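Local coordinates for probable 2-oxoacid ferredoxin oxidoreductase, alpha chain (Thermoplasma acidophilum, PDB 3JU3), which probably takes part, as a C-terminal piece of the alpha subunit, in the ferredoxin- and CoA-dependent oxidative decarboxylation of 2-oxoacids such as 2-oxoglutarate to acyl-CoA, at residues Lys5-Glu11 / Asn43-Lys48; Phe18-Gly22 / Tyr75-Ala79. All coordinates share one frame; numbering follows the deposited sequence.

Contact 1: Lys5-Glu11 / Asn43-Lys48; sequences KAVLIGE and NLLYLK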
loop_
_atom_site.group_PDB
_atom_site.type_symbol
_atom_site.label_atom_id
_atom_site.label_comp_id
_atom_site.label_asym_id
_atom_site.label_seq_id
_atom_site.Cartn_x
_atom_site.Cartn_y
_atom_site.Cartn_z
ATOM N N LYS A 5 -16.071 -18.695 -4.086
ATOM C CA LYS A 5 -15.348 -17.919 -3.070
ATOM C C LYS A 5 -13.863 -18.230 -2.937
ATOM O O LYS A 5 -13.098 -17.442 -2.388
ATOM C CB LYS A 5 -15.979 -18.165 -1.718
ATOM C CG LYS A 5 -17.434 -17.789 -1.592
ATOM C CD LYS A 5 -17.820 -17.834 -0.100
ATOM C CE LYS A 5 -19.273 -18.059 0.078
ATOM N NZ LYS A 5 -20.063 -16.903 -0.383
ATOM N N ALA A 6 -13.481 -19.423 -3.353
ATOM C CA ALA A 6 -12.086 -19.847 -3.377
ATOM C C ALA A 6 -11.928 -20.859 -4.501
ATOM O O ALA A 6 -12.817 -21.687 -4.721
ATOM C CB ALA A 6 -11.679 -20.471 -2.063
ATOM N N VAL A 7 -10.805 -20.815 -5.191
ATOM C CA VAL A 7 -10.584 -21.766 -6.262
ATOM C C VAL A 7 -9.215 -22.386 -6.058
ATOM O O VAL A 7 -8.296 -21.708 -5.594
ATOM C CB VAL A 7 -10.745 -21.103 -7.657
ATOM C CG1 VAL A 7 -9.933 -19.812 -7.785
ATOM C CG2 VAL A 7 -10.391 -22.080 -8.771
ATOM N N LEU A 8 -9.069 -23.658 -6.377
ATOM C CA LEU A 8 -7.755 -24.281 -6.323
ATOM C C LEU A 8 -7.269 -24.336 -7.759
ATOM O O LEU A 8 -7.871 -25.033 -8.562
ATOM C CB LEU A 8 -7.847 -25.707 -5.767
ATOM C CG LEU A 8 -6.504 -26.428 -5.651
ATOM C CD1 LEU A 8 -5.543 -25.720 -4.687
ATOM C CD2 LEU A 8 -6.703 -27.877 -5.253
ATOM N N ILE A 9 -6.202 -23.604 -8.080
ATOM C CA ILE A 9 -5.676 -23.595 -9.433
ATOM C C ILE A 9 -4.468 -24.536 -9.495
ATOM O O ILE A 9 -3.568 -24.470 -8.658
ATOM C CB ILE A 9 -5.254 -22.170 -9.864
ATOM C CG1 ILE A 9 -6.455 -21.176 -9.680
ATOM C CG2 ILE A 9 -4.622 -22.191 -11.263
ATOM C CD1 ILE A 9 -6.133 -19.732 -10.018
ATOM N N GLY A 10 -4.474 -25.387 -10.502
ATOM C CA GLY A 10 -3.450 -26.397 -10.701
ATOM C C GLY A 10 -3.939 -27.783 -10.321
ATOM O O GLY A 10 -5.137 -28.073 -10.285
ATOM N N GLU A 11 -2.983 -28.628 -10.010
ATOM C CA GLU A 11 -3.218 -30.006 -9.683
ATOM C C GLU A 11 -3.632 -30.203 -8.236
ATOM O O GLU A 11 -3.090 -29.541 -7.359
ATOM C CB GLU A 11 -1.926 -30.753 -9.951
ATOM C CG GLU A 11 -1.486 -30.689 -11.401
ATOM C CD GLU A 11 -2.518 -31.259 -12.374
ATOM O OE1 GLU A 11 -2.947 -32.427 -12.197
ATOM O OE2 GLU A 11 -2.890 -30.525 -13.326
ATOM N N ASN A 43 0.412 -25.969 -6.493
ATOM C CA ASN A 43 -0.898 -25.472 -6.855
ATOM C C ASN A 43 -1.167 -24.179 -6.057
ATOM O O ASN A 43 -0.309 -23.752 -5.264
ATOM C CB ASN A 43 -1.988 -26.563 -6.701
ATOM C CG ASN A 43 -2.052 -27.150 -5.285
ATOM O OD1 ASN A 43 -1.537 -26.556 -4.344
ATOM N ND2 ASN A 43 -2.678 -28.316 -5.137
ATOM N N LEU A 44 -2.301 -23.514 -6.308
ATOM C CA LEU A 44 -2.573 -22.219 -5.665
ATOM C C LEU A 44 -4.008 -22.214 -5.174
ATOM O O LEU A 44 -4.944 -22.369 -5.975
ATOM C CB LEU A 44 -2.318 -21.026 -6.624
ATOM C CG LEU A 44 -2.886 -19.667 -6.135
ATOM C CD1 LEU A 44 -2.259 -19.203 -4.819
ATOM C CD2 LEU A 44 -2.750 -18.566 -7.168
ATOM N N LEU A 45 -4.185 -22.068 -3.857
ATOM C CA LEU A 45 -5.520 -21.860 -3.310
ATOM C C LEU A 45 -5.681 -20.347 -3.309
ATOM O O LEU A 45 -4.971 -19.652 -2.614
ATOM C CB LEU A 45 -5.651 -22.442 -1.908
ATOM C CG LEU A 45 -6.862 -22.059 -1.053
ATOM C CD1 LEU A 45 -8.065 -22.607 -1.721
ATOM C CD2 LEU A 45 -6.740 -22.680 0.371
ATOM N N TYR A 46 -6.606 -19.863 -4.117
ATOM C CA TYR A 46 -6.804 -18.437 -4.304
ATOM C C TYR A 46 -8.126 -18.057 -3.649
ATOM O O TYR A 46 -9.181 -18.572 -4.023
ATOM C CB TYR A 46 -6.850 -18.143 -5.799
ATOM C CG TYR A 46 -7.077 -16.715 -6.145
ATOM C CD1 TYR A 46 -6.162 -15.731 -5.804
ATOM C CD2 TYR A 46 -8.216 -16.345 -6.827
ATOM C CE1 TYR A 46 -6.402 -14.426 -6.134
ATOM C CE2 TYR A 46 -8.464 -15.079 -7.133
ATOM C CZ TYR A 46 -7.565 -14.123 -6.800
ATOM O OH TYR A 46 -7.868 -12.854 -7.190
ATOM N N LEU A 47 -8.052 -17.150 -2.678
ATOM C CA LEU A 47 -9.250 -16.655 -2.013
ATOM C C LEU A 47 -9.745 -15.414 -2.752
ATOM O O LEU A 47 -8.999 -14.447 -2.947
ATOM C CB LEU A 47 -8.959 -16.341 -0.551
ATOM C CG LEU A 47 -8.287 -17.526 0.171
ATOM C CD1 LEU A 47 -7.906 -17.216 1.633
ATOM C CD2 LEU A 47 -9.128 -18.838 0.078
ATOM N N LYS A 48 -10.989 -15.473 -3.187
ATOM C CA LYS A 48 -11.595 -14.379 -3.921
ATOM C C LYS A 48 -12.194 -13.348 -2.939
ATOM O O LYS A 48 -12.849 -13.698 -1.958
ATOM C CB LYS A 48 -12.709 -14.942 -4.807
ATOM C CG LYS A 48 -12.187 -15.917 -5.813
ATOM C CD LYS A 48 -13.308 -16.288 -6.737
ATOM C CE LYS A 48 -12.859 -17.235 -7.774
ATOM N NZ LYS A 48 -14.089 -17.639 -8.480
#
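Val7 lays its CG1 methyl against the ring edge of Tyr46, in the plane of the ring and 4.0 Å from CD2. That branch sits between the backbone N and the carbonyl carbon of Val7 (chi1 50°), a position from which Val7 CG1 also meets Lys48 CE, 3.9 Å away on an extended chain. The methyl is thus shared by a strand residue, Tyr46, and by Lys48 just beyond the strand. Beneath these side chains runs an antiparallel ladder in which Val7 and Tyr46, then Ile9 and Leu44, form hydrogen-bonded pairs; the bond from Tyr46 N to Val7 O is almost straight, at 179°. Ala6 and Leu8 alternate with them as non-hydrogen-bonded partners of Leu47 and Leu45, and on their face of the sheet Ala6 CB packs 3.7 Å from Leu47 CD2. Past the ladder, Asn43 extends the pairing with its side chain: ND2 donates to Glu11 O at 2.6 Å, with the acceptor close to the amide plane. Leu8 CD1 lies 3.8 Å from Asn43 CG. The second amide atom, OD1, bonds to Thr17, so both ends of the carboxamide are held and its rotation is fixed. Strand 6-9 thereby borders strand 42-47, whose other edge pairs with strand 16-21. Ile9 and Leu44 face helix 25-37, whereas Leu47 packs on helix 79-87 and, with Ala6 and Leu45, against the second subunit.

Contact 2: Phe18-Gly22 / Tyr75-Ala79; sequences FVTWG and YTAQA
Trp21 has CG between its backbone N and carbonyl carbon (chi1 63°), and Tyr75 has CG anti to its own N (chi1 -168°), torsions that bring the indole and phenol together. The setting is the core domain II of pyruvate:ferredoxin oxidoreductases, where strand 16-21 of the sheet faces the long, broken strand 68-77. The two segments run nearly antiparallel, but their axes stay 9.6 Å apart, too far for direct backbone pairing, and the indole spans the gap. It comes edge-on to the backbone of 75-77: Tyr75 O is 3.5 Å from Trp21 CH2, and Ala77 N is 3.6 Å from Trp21 CZ2, near the ring plane. Trp21 CH2 also reaches the edge of the Tyr75 ring, 3.6 Å from Tyr75 CD2. Ala79 CB touches Trp21 CD1 at 4.1 Å. The same methyl, Ala79 CB, lies 4.3 Å from Val19 CG1, carrying the apolar contact back along the strand. The second subunit adds to the packing: its Phe50 meets Trp21 edge-to-face, and both segments pair with it in parallel ladders that continue the sheet across the interface. The indole nitrogen is satisfied within the contact: Trp21 NE1 donates to Ala77 O at 3.1 Å, with the acceptor in the ring plane but the donor 57° above the carbonyl plane.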
loop_
_atom_site.group_PDB
_atom_site.type_symbol
_atom_site.label_atom_id
_atom_site.label_comp_id
_atom_site.label_asym_id
_atom_site.label_seq_id
_atom_site.Cartn_x
_atom_site.Cartn_y
_atom_site.Cartn_z
ATOM N N PHE A 18 0.528 -23.011 -2.532
ATOM C CA PHE A 18 0.540 -21.581 -2.235
ATOM C C PHE A 18 -0.882 -21.151 -1.867
ATOM O O PHE A 18 -1.849 -21.727 -2.359
ATOM C CB PHE A 18 1.004 -20.779 -3.455
ATOM C CG PHE A 18 2.469 -20.947 -3.786
ATOM C CD1 PHE A 18 3.432 -20.354 -2.986
ATOM C CD2 PHE A 18 2.881 -21.688 -4.907
ATOM C CE1 PHE A 18 4.804 -20.482 -3.292
ATOM C CE2 PHE A 18 4.267 -21.837 -5.209
ATOM C CZ PHE A 18 5.197 -21.234 -4.420
ATOM N N VAL A 19 -1.003 -20.156 -0.975
ATOM C CA VAL A 19 -2.296 -19.527 -0.671
ATOM C C VAL A 19 -2.085 -18.033 -0.819
ATOM O O VAL A 19 -1.116 -17.485 -0.262
ATOM C CB VAL A 19 -2.753 -19.803 0.755
ATOM C CG1 VAL A 19 -4.189 -19.225 0.995
ATOM C CG2 VAL A 19 -2.746 -21.272 1.044
ATOM N N THR A 20 -2.968 -17.369 -1.566
ATOM C CA THR A 20 -2.954 -15.936 -1.602
ATOM C C THR A 20 -4.329 -15.389 -2.006
ATOM O O THR A 20 -5.292 -16.159 -2.198
ATOM C CB THR A 20 -1.796 -15.380 -2.501
ATOM O OG1 THR A 20 -1.421 -14.057 -2.045
ATOM C CG2 THR A 20 -2.223 -15.312 -3.983
ATOM N N TRP A 21 -4.403 -14.072 -2.104
ATOM C CA TRP A 21 -5.607 -13.355 -2.464
ATOM C C TRP A 21 -5.060 -12.090 -3.124
ATOM O O TRP A 21 -3.881 -11.761 -3.004
ATOM C CB TRP A 21 -6.441 -13.011 -1.211
ATOM C CG TRP A 21 -5.696 -12.087 -0.261
ATOM C CD1 TRP A 21 -4.699 -12.427 0.627
ATOM C CD2 TRP A 21 -5.824 -10.671 -0.184
ATOM N NE1 TRP A 21 -4.240 -11.306 1.270
ATOM C CE2 TRP A 21 -4.919 -10.219 0.791
ATOM C CE3 TRP A 21 -6.649 -9.738 -0.828
ATOM C CZ2 TRP A 21 -4.813 -8.876 1.145
ATOM C CZ3 TRP A 21 -6.541 -8.405 -0.477
ATOM C CH2 TRP A 21 -5.606 -7.983 0.487
ATOM N N GLY A 22 -5.922 -11.363 -3.800
ATOM C CA GLY A 22 -5.531 -10.049 -4.284
ATOM C C GLY A 22 -4.400 -10.058 -5.271
ATOM O O GLY A 22 -4.355 -10.894 -6.166
ATOM N N TYR A 75 -6.233 -2.828 1.370
ATOM C CA TYR A 75 -6.129 -3.825 2.437
ATOM C C TYR A 75 -4.806 -4.545 2.268
ATOM O O TYR A 75 -4.369 -4.766 1.135
ATOM C CB TYR A 75 -7.358 -4.766 2.431
ATOM C CG TYR A 75 -7.497 -5.653 3.649
ATOM C CD1 TYR A 75 -7.939 -5.146 4.888
ATOM C CD2 TYR A 75 -7.180 -7.005 3.568
ATOM C CE1 TYR A 75 -8.052 -5.979 6.017
ATOM C CE2 TYR A 75 -7.279 -7.833 4.681
ATOM C CZ TYR A 75 -7.711 -7.316 5.898
ATOM O OH TYR A 75 -7.817 -8.190 6.961
ATOM N N THR A 76 -4.132 -4.823 3.385
ATOM C CA THR A 76 -2.894 -5.653 3.386
ATOM C C THR A 76 -3.064 -6.792 4.394
ATOM O O THR A 76 -3.502 -6.544 5.511
ATOM C CB THR A 76 -1.632 -4.833 3.759
ATOM O OG1 THR A 76 -1.465 -3.743 2.853
ATOM C CG2 THR A 76 -0.377 -5.694 3.676
ATOM N N ALA A 77 -2.742 -8.036 4.012
ATOM C CA ALA A 77 -2.906 -9.169 4.941
ATOM C C ALA A 77 -2.205 -10.430 4.418
ATOM O O ALA A 77 -1.969 -10.586 3.176
ATOM C CB ALA A 77 -4.366 -9.486 5.179
ATOM N N GLN A 78 -1.867 -11.258 5.398
ATOM C CA GLN A 78 -1.516 -12.643 5.256
ATOM C C GLN A 78 -2.850 -13.361 5.406
ATOM O O GLN A 78 -3.521 -13.185 6.427
ATOM C CB GLN A 78 -0.572 -13.031 6.426
ATOM C CG GLN A 78 0.773 -12.298 6.406
ATOM C CD GLN A 78 1.583 -12.390 7.708
ATOM O OE1 GLN A 78 1.619 -13.423 8.381
ATOM N NE2 GLN A 78 2.259 -11.300 8.047
ATOM N N ALA A 79 -3.263 -14.141 4.400
ATOM C CA ALA A 79 -4.477 -14.942 4.531
ATOM C C ALA A 79 -4.429 -15.945 5.691
ATOM O O ALA A 79 -5.468 -16.499 6.034
ATOM C CB ALA A 79 -4.838 -15.648 3.234
#

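The centres of the two contacts lie 12 Å apart, joined by strand pairing. Strand 42-47 of contact 1 is the middle strand of three within this chain, antiparallel to 6-9 and parallel to 16-21, which supplies one side of contact 2; the bonds between Phe18 and both Asn43 and Leu45 tie them directly. Along the chain the segments alternate, 5-11, 18-22, 43-48, 75-79, so strand 16-21 falls between the halves of contact 1, and helix 25-37 leads from it to strand 42-47 in a beta-alpha-beta crossover. Both contacts touch the second subunit: contact 1 by side-chain packing, contact 2 also by beta pairing that carries the sheet across the interface.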